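Local coordinates for protein 1-carboxybiuret hydrolase subunit AtzE (Pseudomonas sp., PDB 6C62) that hydrolyses 1-carboxybiuret to urea-1,3-dicarboxylate and ammonia, an amidase-family step in the bacterial breakdown of atrazine, at residues S174-A179 with G427-A432; G183-K188 with E217-A222; P246-G251 with A443-Q448; A359-R362 with I366-A369. One frame throughout, in Å; residues are numbered along the deposited sequence.

Contact 1 (S174-A179 with G427-A432); sequences SIRVPA and GVQLIA
Arg-176 and Gln-429 bring the two backbones nearest, with 7.7 Å between Arg-176 CA and Gln-429 CA. Residues 176-179 belong to the first part of helix 176-182. Segment 427-432 runs in strand 426-432 of the central sheet. Both side chains leave their backbones toward the other segment. They join through one hydrogen bond, from Arg-176 NH1 to Gln-429 OE1 at 2.9 Å. The bond is somewhat bent, with 148° at the hydrogen. NH1 is tilted 24° from the carbonyl plane of the amide, and OE1 lies at the edge of the guanidinium, near its plane. The two planar groups are turned 53° against each other. The bend at chi3 of Arg-176 swings the guanidinium round to the amide. Arg-176 CD, already near, lies 3.5 Å from Gln-429 OE1. Gln-429 is extended beyond CG and presents its oxygen to the arginine. Its NE2 donates to the carbonyls of Pro-370 and Leu-400, which fixes the amide orientation. The stronger partner of Arg-176 is Asp-170, in a salt bridge through NE; NH1 also reaches Thr-401 O. Ser-174, by similarity the acyl-ester nucleophile of this amidase, starts the first segment, and Asp-170 also accepts from Ile-175 N. The contact thus ties a buried guanidinium, probably balanced by Asp-170, to the sheet just beyond the probable nucleophile, and the positive charge probably polarises the glutamine carbonyl.

Contact 2 (G183-K188 with E217-A222); sequences GVWGLK and EGLALA
Leu-219 sets its two methyl groups against the strand around Gly-186, between the CB atoms of Trp-185 and Leu-187. Its CG lies anti to the carbonyl carbon (chi1 -65°), and the extended chi2 carries the branch from the helix to the strand. Leu-219 CD1 touches Trp-185 CB at 3.9 Å and Leu-187 CB at 4.0 Å. Leu-219 CD1 also lies 3.7 Å from Gly-186 O. Leu-219 CD2 packs on the backbone, 3.9 Å from Leu-187 N. Gly-186 has no side chain, and the leucine methyls approach its peptide closely. Trp-185 starts toward the helix, but its indole leads away, and the touch on Leu-219 is made by CB. Leu-187 differs in chi1 (168°), its CG opposite the backbone N, and it too meets Leu-219 through CB. The interaction is apolar packing of one helix residue across three consecutive strand residues. The axes of strand 185-188 and helix 217-222 approach to 8.4 Å and run at 35° to each other in the same general direction. Strand 185-188 lies between strands 208-213 and 411-416 in the central sheet, antiparallel to both. Leu-219 also touches Ala-213 of the first and Leu-441 of helix 437-449, while the side chain of Trp-185 touches Val-412 and Ala-414 of the second. Helix 216-226 therefore covers this sheet face next to helix 437-449.

Contact 3 (P246-G251 with A443-Q448); sequences PVLSQG and AGKVLQ
Lys-445 packs against the turn that holds Leu-248 and Ser-249, and most of the contact is van der Waals packing of its aliphatic chain. Lys-445 CB sits 3.4 Å from Leu-248 O. CG comes equally near that carbonyl oxygen. The side chain of Leu-248 starts alongside the helix, but its end comes nearer, and Leu-248 CD1 stands 4.2 Å from Lys-445 CB. These two side chains cross at about a right angle. A second apolar touch lies one residue further along the helix, where Val-446 CG2 meets Gly-251 CA at 4.2 Å. Gly-251 has positive phi (85°), and a CB at its backbone angles would press into the carbonyl O of Gln-250. The polar part is at the lysine end. The chain bends at chi2 (54°) and chi4 (69°), and this turns its end back to the serine hydroxyl, with Lys-445 NZ 3.2 Å from Ser-249 OG. The main partner of the ammonium is Asp-449, one helical turn further on, in a salt bridge. Gly-251 O accepts from Arg-442 NE, which also links loop to helix. Gln-250 N donates to Val-247 O at 2.9 Å, closing a type I beta turn. The contact is a surface loop packed by its type I turn and the glycine after it against helix 437-449, on the way from helix 216-226 to strand 257-260, away from the probable catalytic residues.

Contact 4 (A359-R362 with I366-A369); sequences ALFR and ILIA
Leu-360 and Phe-361 both pack on one methyl group of Leu-367. The first segment begins at Ala-359, near the end of helix 340-360, and the carbonyl oxygen of Ala-359 accepts from Arg-362 N at 3.1 Å. Leu-360 follows and points toward the strand. Its CG stands opposite the backbone N (chi1 179°), which sends the isobutyl group out from the helix. Leu-367 reaches back from the strand, and the two leucines meet tip to tip, with Leu-360 CD2 3.6 Å from Leu-367 CD1. Phe-361 is next. It leaves the backbone to one side, but the end of its ring comes nearer the strand. Phe-361 CZ touches Leu-367 CD1 at 3.8 Å, with Phe-361 CE1 at 3.9 Å from it. The ring meets the methyl obliquely. Phe-361 and Leu-367 approach from opposite directions. Leu-367 CD1 is thus shared by an aliphatic and an aromatic partner from consecutive residues. The contact is apolar throughout. Only three residues separate the segments, so it packs a tight helix-to-strand connection onto the strand that follows. Strand 366-370 lies between strands 257-260 and 426-432, parallel to the first and antiparallel to the second. Leu-360 and Leu-367 both touch Val-289 of strand 288-289, the outermost strand on that side within this chain, while Phe-361 rests on Ile-431 of strand 426-432.

Overall arrangement
From the N terminus, helix 176-182 opens contact 1, which closes a long loop at strand 426-432. Contact 2 follows at once and closes a short loop at helix 216-226, nested inside contact 1. Contact 3 opens at 246-251 and closes on helix 437-449, so it crosses contact 1. Contact 4 is a local closure nested inside both contacts 1 and 3. Contacts 1, 2 and 4 reach the same central sheet, and strands 426-432 and 366-370 are neighbours in it. Contact 3 joins them through helix 437-449: Gln-448 is hydrogen-bonded to Glu-217 of contact 2, Leu-447 packs on Leu-430 of contact 1, and Ala-443 packs on Ile-366 of contact 4.

Contact 1 (S174-A179 with G427-A432)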
loop_
_atom_site.group_PDB
_atom_site.type_symbol
_atom_site.label_atom_id
_atom_site.label_comp_id
_atom_site.label_asym_id
_atom_site.label_seq_id
_atom_site.Cartn_x
_atom_site.Cartn_y
_atom_site.Cartn_z
ATOM N N SER A 174 10.820 -6.504 -18.211
ATOM C CA SER A 174 12.146 -7.091 -18.272
ATOM C C SER A 174 12.302 -8.593 -18.513
ATOM O O SER A 174 13.444 -9.056 -18.605
ATOM C CB SER A 174 12.933 -6.652 -17.023
ATOM O OG SER A 174 13.317 -5.298 -17.227
ATOM N N ILE A 175 11.201 -9.342 -18.607
ATOM C CA ILE A 175 11.209 -10.691 -19.155
ATOM C C ILE A 175 10.759 -10.660 -20.604
ATOM O O ILE A 175 11.379 -11.269 -21.506
ATOM C CB ILE A 175 10.283 -11.636 -18.367
ATOM C CG1 ILE A 175 10.954 -12.051 -17.065
ATOM C CG2 ILE A 175 9.906 -12.901 -19.167
ATOM C CD1 ILE A 175 10.013 -12.742 -16.058
ATOM N N ARG A 176 9.655 -9.967 -20.825
ATOM C CA ARG A 176 9.072 -9.861 -22.154
ATOM C C ARG A 176 9.984 -9.176 -23.178
ATOM O O ARG A 176 10.024 -9.607 -24.327
ATOM C CB ARG A 176 7.690 -9.181 -22.038
ATOM C CG ARG A 176 6.716 -10.027 -21.260
ATOM C CD ARG A 176 5.560 -9.139 -20.821
ATOM N NE ARG A 176 5.968 -8.202 -19.780
ATOM C CZ ARG A 176 5.267 -7.121 -19.424
ATOM N NH1 ARG A 176 4.170 -6.816 -20.068
ATOM N NH2 ARG A 176 5.672 -6.331 -18.414
ATOM N N VAL A 177 10.723 -8.142 -22.799
ATOM C CA VAL A 177 11.595 -7.454 -23.721
ATOM C C VAL A 177 12.768 -8.374 -24.241
ATOM O O VAL A 177 12.947 -8.507 -25.481
ATOM C CB VAL A 177 12.102 -6.108 -23.129
ATOM C CG1 VAL A 177 13.181 -5.462 -24.008
ATOM C CG2 VAL A 177 10.906 -5.127 -22.958
ATOM N N PRO A 178 13.550 -9.003 -23.351
ATOM C CA PRO A 178 14.567 -9.922 -23.862
ATOM C C PRO A 178 14.022 -11.150 -24.578
ATOM O O PRO A 178 14.652 -11.627 -25.498
ATOM C CB PRO A 178 15.391 -10.327 -22.619
ATOM C CG PRO A 178 14.631 -9.832 -21.461
ATOM C CD PRO A 178 13.633 -8.793 -21.902
ATOM N N ALA A 179 12.869 -11.659 -24.183
ATOM C CA ALA A 179 12.247 -12.716 -24.934
ATOM C C ALA A 179 11.980 -12.244 -26.362
ATOM O O ALA A 179 12.306 -12.957 -27.340
ATOM C CB ALA A 179 10.937 -13.175 -24.294
ATOM N N GLY A 427 8.722 -10.353 -30.486
ATOM C CA GLY A 427 7.809 -11.156 -29.721
ATOM C C GLY A 427 6.386 -10.635 -29.750
ATOM O O GLY A 427 6.148 -9.429 -30.009
ATOM N N VAL A 428 5.451 -11.546 -29.454
ATOM C CA VAL A 428 4.068 -11.181 -29.248
ATOM C C VAL A 428 3.662 -11.484 -27.807
ATOM O O VAL A 428 3.924 -12.588 -27.303
ATOM C CB VAL A 428 3.167 -11.940 -30.268
ATOM C CG1 VAL A 428 3.100 -13.412 -29.981
ATOM C CG2 VAL A 428 1.761 -11.420 -30.220
ATOM N N GLN A 429 2.974 -10.532 -27.168
ATOM C CA GLN A 429 2.383 -10.742 -25.836
ATOM C C GLN A 429 1.006 -11.408 -25.988
ATOM O O GLN A 429 0.131 -10.895 -26.713
ATOM C CB GLN A 429 2.180 -9.414 -25.104
ATOM C CG GLN A 429 3.439 -8.608 -24.836
ATOM C CD GLN A 429 3.177 -7.396 -23.955
ATOM O OE1 GLN A 429 3.174 -7.520 -22.720
ATOM N NE2 GLN A 429 3.000 -6.206 -24.562
ATOM N N LEU A 430 0.828 -12.525 -25.297
ATOM C CA LEU A 430 -0.471 -13.180 -25.136
ATOM C C LEU A 430 -0.888 -12.946 -23.684
ATOM O O LEU A 430 -0.283 -13.489 -22.744
ATOM C CB LEU A 430 -0.325 -14.655 -25.450
ATOM C CG LEU A 430 0.322 -14.990 -26.821
ATOM C CD1 LEU A 430 0.650 -16.448 -26.906
ATOM C CD2 LEU A 430 -0.576 -14.585 -27.939
ATOM N N ILE A 431 -1.867 -12.069 -23.491
ATOM C CA ILE A 431 -2.194 -11.477 -22.186
ATOM C C ILE A 431 -3.512 -12.077 -21.768
ATOM O O ILE A 431 -4.465 -12.095 -22.558
ATOM C CB ILE A 431 -2.368 -9.955 -22.261
ATOM C CG1 ILE A 431 -1.185 -9.305 -22.967
ATOM C CG2 ILE A 431 -2.541 -9.326 -20.900
ATOM C CD1 ILE A 431 -1.425 -7.932 -23.526
ATOM N N ALA A 432 -3.591 -12.529 -20.531
ATOM C CA ALA A 432 -4.845 -13.013 -19.955
ATOM C C ALA A 432 -5.139 -12.322 -18.636
ATOM O O ALA A 432 -4.319 -11.555 -18.107
ATOM C CB ALA A 432 -4.759 -14.531 -19.764
#

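Contact 2 (G183-K188 with E217-A222)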
loop_
_atom_site.group_PDB
_atom_site.type_symbol
_atom_site.label_atom_id
_atom_site.label_comp_id
_atom_site.label_asym_id
_atom_site.label_seq_id
_atom_site.Cartn_x
_atom_site.Cartn_y
_atom_site.Cartn_z
ATOM N N GLY A 183 14.379 -13.670 -29.393
ATOM C CA GLY A 183 13.662 -14.720 -30.022
ATOM C C GLY A 183 13.520 -15.977 -29.185
ATOM O O GLY A 183 13.685 -17.089 -29.697
ATOM N N VAL A 184 13.124 -15.818 -27.917
ATOM C CA VAL A 184 12.879 -16.965 -27.084
ATOM C C VAL A 184 11.554 -16.762 -26.342
ATOM O O VAL A 184 10.907 -15.722 -26.489
ATOM C CB VAL A 184 14.030 -17.197 -26.074
ATOM C CG1 VAL A 184 15.374 -17.387 -26.791
ATOM C CG2 VAL A 184 14.138 -16.035 -25.075
ATOM N N TRP A 185 11.143 -17.789 -25.606
ATOM C CA TRP A 185 9.869 -17.788 -24.921
ATOM C C TRP A 185 10.038 -17.140 -23.534
ATOM O O TRP A 185 11.052 -17.332 -22.884
ATOM C CB TRP A 185 9.306 -19.206 -24.735
ATOM C CG TRP A 185 8.875 -19.842 -25.991
ATOM C CD1 TRP A 185 9.660 -20.549 -26.896
ATOM C CD2 TRP A 185 7.561 -19.842 -26.529
ATOM N NE1 TRP A 185 8.887 -20.983 -27.952
ATOM C CE2 TRP A 185 7.599 -20.568 -27.748
ATOM C CE3 TRP A 185 6.361 -19.264 -26.128
ATOM C CZ2 TRP A 185 6.476 -20.724 -28.552
ATOM C CZ3 TRP A 185 5.259 -19.433 -26.927
ATOM C CH2 TRP A 185 5.319 -20.162 -28.107
ATOM N N GLY A 186 9.035 -16.387 -23.092
ATOM C CA GLY A 186 9.023 -15.858 -21.734
ATOM C C GLY A 186 7.626 -15.896 -21.145
ATOM O O GLY A 186 6.607 -15.822 -21.891
ATOM N N LEU A 187 7.577 -16.015 -19.812
ATOM C CA LEU A 187 6.367 -15.989 -19.078
ATOM C C LEU A 187 6.531 -15.038 -17.906
ATOM O O LEU A 187 7.414 -15.246 -17.044
ATOM C CB LEU A 187 6.029 -17.399 -18.547
ATOM C CG LEU A 187 4.894 -17.499 -17.493
ATOM C CD1 LEU A 187 3.566 -17.099 -18.086
ATOM C CD2 LEU A 187 4.825 -18.908 -16.900
ATOM N N LYS A 188 5.692 -14.017 -17.864
ATOM C CA LYS A 188 5.568 -13.142 -16.688
ATOM C C LYS A 188 4.281 -13.568 -16.056
ATOM O O LYS A 188 3.224 -13.264 -16.590
ATOM C CB LYS A 188 5.505 -11.695 -17.100
ATOM C CG LYS A 188 5.420 -10.783 -15.886
ATOM C CD LYS A 188 4.834 -9.393 -16.149
ATOM C CE LYS A 188 3.389 -9.388 -16.552
ATOM N NZ LYS A 188 2.537 -9.838 -15.445
ATOM N N GLU A 217 6.637 -25.598 -23.699
ATOM C CA GLU A 217 6.643 -26.675 -22.713
ATOM C C GLU A 217 7.625 -26.365 -21.607
ATOM O O GLU A 217 7.331 -26.610 -20.458
ATOM C CB GLU A 217 7.048 -28.047 -23.318
ATOM C CG GLU A 217 6.048 -28.652 -24.270
ATOM C CD GLU A 217 6.184 -28.156 -25.722
ATOM O OE1 GLU A 217 6.939 -27.181 -26.039
ATOM O OE2 GLU A 217 5.503 -28.753 -26.596
ATOM N N GLY A 218 8.798 -25.825 -21.984
ATOM C CA GLY A 218 9.800 -25.358 -21.005
ATOM C C GLY A 218 9.223 -24.363 -20.024
ATOM O O GLY A 218 9.458 -24.476 -18.828
ATOM N N LEU A 219 8.465 -23.364 -20.538
ATOM C CA LEU A 219 7.801 -22.427 -19.665
ATOM C C LEU A 219 6.869 -23.127 -18.702
ATOM O O LEU A 219 6.935 -22.882 -17.470
ATOM C CB LEU A 219 7.028 -21.385 -20.441
ATOM C CG LEU A 219 7.737 -20.406 -21.318
ATOM C CD1 LEU A 219 6.688 -19.507 -21.922
ATOM C CD2 LEU A 219 8.828 -19.605 -20.628
ATOM N N ALA A 220 6.021 -24.017 -19.226
ATOM C CA ALA A 220 4.962 -24.644 -18.414
ATOM C C ALA A 220 5.542 -25.525 -17.334
ATOM O O ALA A 220 5.085 -25.486 -16.181
ATOM C CB ALA A 220 3.972 -25.423 -19.286
ATOM N N LEU A 221 6.565 -26.307 -17.704
ATOM C CA LEU A 221 7.209 -27.239 -16.746
ATOM C C LEU A 221 7.887 -26.464 -15.617
ATOM O O LEU A 221 7.772 -26.860 -14.469
ATOM C CB LEU A 221 8.291 -28.136 -17.420
ATOM C CG LEU A 221 7.719 -29.216 -18.339
ATOM C CD1 LEU A 221 8.767 -29.656 -19.309
ATOM C CD2 LEU A 221 7.210 -30.395 -17.576
ATOM N N ALA A 222 8.576 -25.362 -15.966
ATOM C CA ALA A 222 9.332 -24.590 -14.970
ATOM C C ALA A 222 8.354 -23.851 -14.058
ATOM O O ALA A 222 8.499 -23.837 -12.846
ATOM C CB ALA A 222 10.258 -23.637 -15.678
#

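Contact 3 (P246-G251 with A443-Q448)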
loop_
_atom_site.group_PDB
_atom_site.type_symbol
_atom_site.label_atom_id
_atom_site.label_comp_id
_atom_site.label_asym_id
_atom_site.label_seq_id
_atom_site.Cartn_x
_atom_site.Cartn_y
_atom_site.Cartn_z
ATOM N N PRO A 246 -0.740 -30.151 -17.582
ATOM C CA PRO A 246 -1.775 -31.090 -18.051
ATOM C C PRO A 246 -2.717 -30.550 -19.106
ATOM O O PRO A 246 -3.299 -31.329 -19.848
ATOM C CB PRO A 246 -2.564 -31.413 -16.762
ATOM C CG PRO A 246 -1.640 -31.153 -15.643
ATOM C CD PRO A 246 -0.761 -30.023 -16.122
ATOM N N VAL A 247 -2.903 -29.236 -19.169
ATOM C CA VAL A 247 -3.846 -28.674 -20.140
ATOM C C VAL A 247 -3.166 -27.894 -21.257
ATOM O O VAL A 247 -3.846 -27.228 -22.076
ATOM C CB VAL A 247 -4.923 -27.776 -19.414
ATOM C CG1 VAL A 247 -5.715 -28.614 -18.401
ATOM C CG2 VAL A 247 -4.297 -26.556 -18.699
ATOM N N LEU A 248 -1.837 -27.967 -21.332
ATOM C CA LEU A 248 -1.088 -27.148 -22.284
ATOM C C LEU A 248 -1.547 -27.331 -23.736
ATOM O O LEU A 248 -1.534 -26.374 -24.548
ATOM C CB LEU A 248 0.392 -27.475 -22.149
ATOM C CG LEU A 248 1.346 -26.683 -23.028
ATOM C CD1 LEU A 248 1.283 -25.211 -22.661
ATOM C CD2 LEU A 248 2.790 -27.251 -22.898
ATOM N N SER A 249 -1.962 -28.561 -24.050
ATOM C CA SER A 249 -2.408 -28.905 -25.398
ATOM C C SER A 249 -3.921 -28.904 -25.597
ATOM O O SER A 249 -4.393 -29.351 -26.606
ATOM C CB SER A 249 -1.786 -30.226 -25.829
ATOM O OG SER A 249 -0.416 -29.948 -26.110
ATOM N N GLN A 250 -4.663 -28.327 -24.662
ATOM C CA GLN A 250 -6.127 -28.269 -24.763
ATOM C C GLN A 250 -6.606 -27.412 -25.933
ATOM O O GLN A 250 -7.732 -27.623 -26.410
ATOM C CB GLN A 250 -6.705 -27.783 -23.434
ATOM C CG GLN A 250 -8.236 -27.832 -23.289
ATOM C CD GLN A 250 -8.678 -27.477 -21.867
ATOM O OE1 GLN A 250 -8.102 -27.983 -20.902
ATOM N NE2 GLN A 250 -9.715 -26.696 -21.727
ATOM N N GLY A 251 -5.807 -26.444 -26.405
ATOM C CA GLY A 251 -6.242 -25.589 -27.524
ATOM C C GLY A 251 -7.085 -24.403 -27.057
ATOM O O GLY A 251 -7.197 -24.132 -25.884
ATOM N N ALA A 443 -2.535 -20.705 -25.588
ATOM C CA ALA A 443 -2.432 -19.928 -26.807
ATOM C C ALA A 443 -1.020 -20.025 -27.394
ATOM O O ALA A 443 -0.827 -20.140 -28.618
ATOM C CB ALA A 443 -2.807 -18.467 -26.575
ATOM N N GLY A 444 -0.017 -19.976 -26.520
ATOM C CA GLY A 444 1.341 -20.168 -26.971
ATOM C C GLY A 444 1.579 -21.484 -27.689
ATOM O O GLY A 444 2.290 -21.529 -28.709
ATOM N N LYS A 445 1.009 -22.540 -27.136
ATOM C CA LYS A 445 1.161 -23.876 -27.680
ATOM C C LYS A 445 0.548 -23.970 -29.122
ATOM O O LYS A 445 1.150 -24.584 -30.018
ATOM C CB LYS A 445 0.506 -24.884 -26.761
ATOM C CG LYS A 445 0.635 -26.344 -27.212
ATOM C CD LYS A 445 2.095 -26.706 -27.454
ATOM C CE LYS A 445 2.340 -28.200 -27.260
ATOM N NZ LYS A 445 1.676 -28.954 -28.349
ATOM N N VAL A 446 -0.597 -23.336 -29.348
ATOM C CA VAL A 446 -1.159 -23.243 -30.694
ATOM C C VAL A 446 -0.208 -22.497 -31.635
ATOM O O VAL A 446 0.034 -22.969 -32.762
ATOM C CB VAL A 446 -2.547 -22.575 -30.718
ATOM C CG1 VAL A 446 -3.019 -22.285 -32.181
ATOM C CG2 VAL A 446 -3.546 -23.449 -29.980
ATOM N N LEU A 447 0.389 -21.381 -31.183
ATOM C CA LEU A 447 1.338 -20.715 -32.045
ATOM C C LEU A 447 2.541 -21.595 -32.358
ATOM O O LEU A 447 3.058 -21.568 -33.483
ATOM C CB LEU A 447 1.779 -19.347 -31.510
ATOM C CG LEU A 447 0.711 -18.254 -31.406
ATOM C CD1 LEU A 447 1.303 -16.980 -30.801
ATOM C CD2 LEU A 447 0.033 -17.928 -32.739
ATOM N N GLN A 448 3.024 -22.330 -31.359
ATOM C CA GLN A 448 4.153 -23.208 -31.540
ATOM C C GLN A 448 3.856 -24.360 -32.512
ATOM O O GLN A 448 4.683 -24.657 -33.380
ATOM C CB GLN A 448 4.641 -23.791 -30.203
ATOM C CG GLN A 448 6.031 -24.435 -30.316
ATOM C CD GLN A 448 6.521 -24.921 -28.979
ATOM O OE1 GLN A 448 7.228 -24.232 -28.263
ATOM N NE2 GLN A 448 6.110 -26.114 -28.631
#

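Contact 4 (A359-R362 with I366-A369)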
loop_
_atom_site.group_PDB
_atom_site.type_symbol
_atom_site.label_atom_id
_atom_site.label_comp_id
_atom_site.label_asym_id
_atom_site.label_seq_id
_atom_site.Cartn_x
_atom_site.Cartn_y
_atom_site.Cartn_z
ATOM N N ALA A 359 -12.527 -5.632 -15.433
ATOM C CA ALA A 359 -13.786 -5.510 -16.163
ATOM C C ALA A 359 -13.628 -5.828 -17.647
ATOM O O ALA A 359 -14.468 -6.532 -18.223
ATOM C CB ALA A 359 -14.446 -4.135 -15.960
ATOM N N LEU A 360 -12.545 -5.362 -18.260
ATOM C CA LEU A 360 -12.206 -5.667 -19.647
ATOM C C LEU A 360 -12.132 -7.177 -19.851
ATOM O O LEU A 360 -12.666 -7.689 -20.841
ATOM C CB LEU A 360 -10.826 -5.114 -20.032
ATOM C CG LEU A 360 -10.419 -5.436 -21.490
ATOM C CD1 LEU A 360 -11.365 -4.792 -22.446
ATOM C CD2 LEU A 360 -9.048 -4.881 -21.760
ATOM N N PHE A 361 -11.479 -7.891 -18.923
ATOM C CA PHE A 361 -11.384 -9.342 -19.029
ATOM C C PHE A 361 -12.635 -10.162 -18.694
ATOM O O PHE A 361 -12.612 -11.371 -18.806
ATOM C CB PHE A 361 -10.184 -9.873 -18.263
ATOM C CG PHE A 361 -8.910 -9.708 -18.994
ATOM C CD1 PHE A 361 -8.616 -10.523 -20.081
ATOM C CD2 PHE A 361 -7.989 -8.754 -18.612
ATOM C CE1 PHE A 361 -7.407 -10.394 -20.777
ATOM C CE2 PHE A 361 -6.793 -8.630 -19.324
ATOM C CZ PHE A 361 -6.510 -9.441 -20.419
ATOM N N ARG A 362 -13.719 -9.517 -18.285
ATOM C CA ARG A 362 -15.016 -10.179 -18.273
ATOM C C ARG A 362 -15.544 -10.439 -19.688
ATOM O O ARG A 362 -16.425 -11.237 -19.855
ATOM C CB ARG A 362 -16.015 -9.392 -17.378
ATOM C CG ARG A 362 -15.597 -9.526 -15.915
ATOM C CD ARG A 362 -16.698 -9.225 -14.926
ATOM N NE ARG A 362 -16.749 -7.801 -14.570
ATOM C CZ ARG A 362 -15.968 -7.191 -13.645
ATOM N NH1 ARG A 362 -16.118 -5.886 -13.426
ATOM N NH2 ARG A 362 -15.004 -7.855 -12.969
ATOM N N ILE A 366 -8.212 -13.861 -23.998
ATOM C CA ILE A 366 -6.819 -13.526 -24.352
ATOM C C ILE A 366 -6.811 -12.257 -25.206
ATOM O O ILE A 366 -7.688 -12.093 -26.090
ATOM C CB ILE A 366 -6.162 -14.697 -25.094
ATOM C CG1 ILE A 366 -5.990 -15.884 -24.200
ATOM C CG2 ILE A 366 -4.775 -14.349 -25.585
ATOM C CD1 ILE A 366 -6.196 -17.144 -24.944
ATOM N N LEU A 367 -5.850 -11.376 -24.958
ATOM C CA LEU A 367 -5.628 -10.189 -25.784
ATOM C C LEU A 367 -4.204 -10.197 -26.292
ATOM O O LEU A 367 -3.293 -10.591 -25.556
ATOM C CB LEU A 367 -5.943 -8.897 -25.029
ATOM C CG LEU A 367 -7.427 -8.805 -24.576
ATOM C CD1 LEU A 367 -7.641 -7.692 -23.568
ATOM C CD2 LEU A 367 -8.329 -8.542 -25.779
ATOM N N ILE A 368 -4.011 -9.762 -27.544
ATOM C CA ILE A 368 -2.727 -9.831 -28.210
ATOM C C ILE A 368 -2.144 -8.444 -28.468
ATOM O O ILE A 368 -2.808 -7.538 -28.984
ATOM C CB ILE A 368 -2.879 -10.493 -29.589
ATOM C CG1 ILE A 368 -3.544 -11.845 -29.457
ATOM C CG2 ILE A 368 -1.503 -10.669 -30.229
ATOM C CD1 ILE A 368 -3.905 -12.380 -30.839
ATOM N N ALA A 369 -0.876 -8.300 -28.165
ATOM C CA ALA A 369 -0.125 -7.096 -28.470
ATOM C C ALA A 369 1.301 -7.426 -28.830
ATOM O O ALA A 369 1.766 -8.518 -28.551
ATOM C CB ALA A 369 -0.150 -6.187 -27.241
#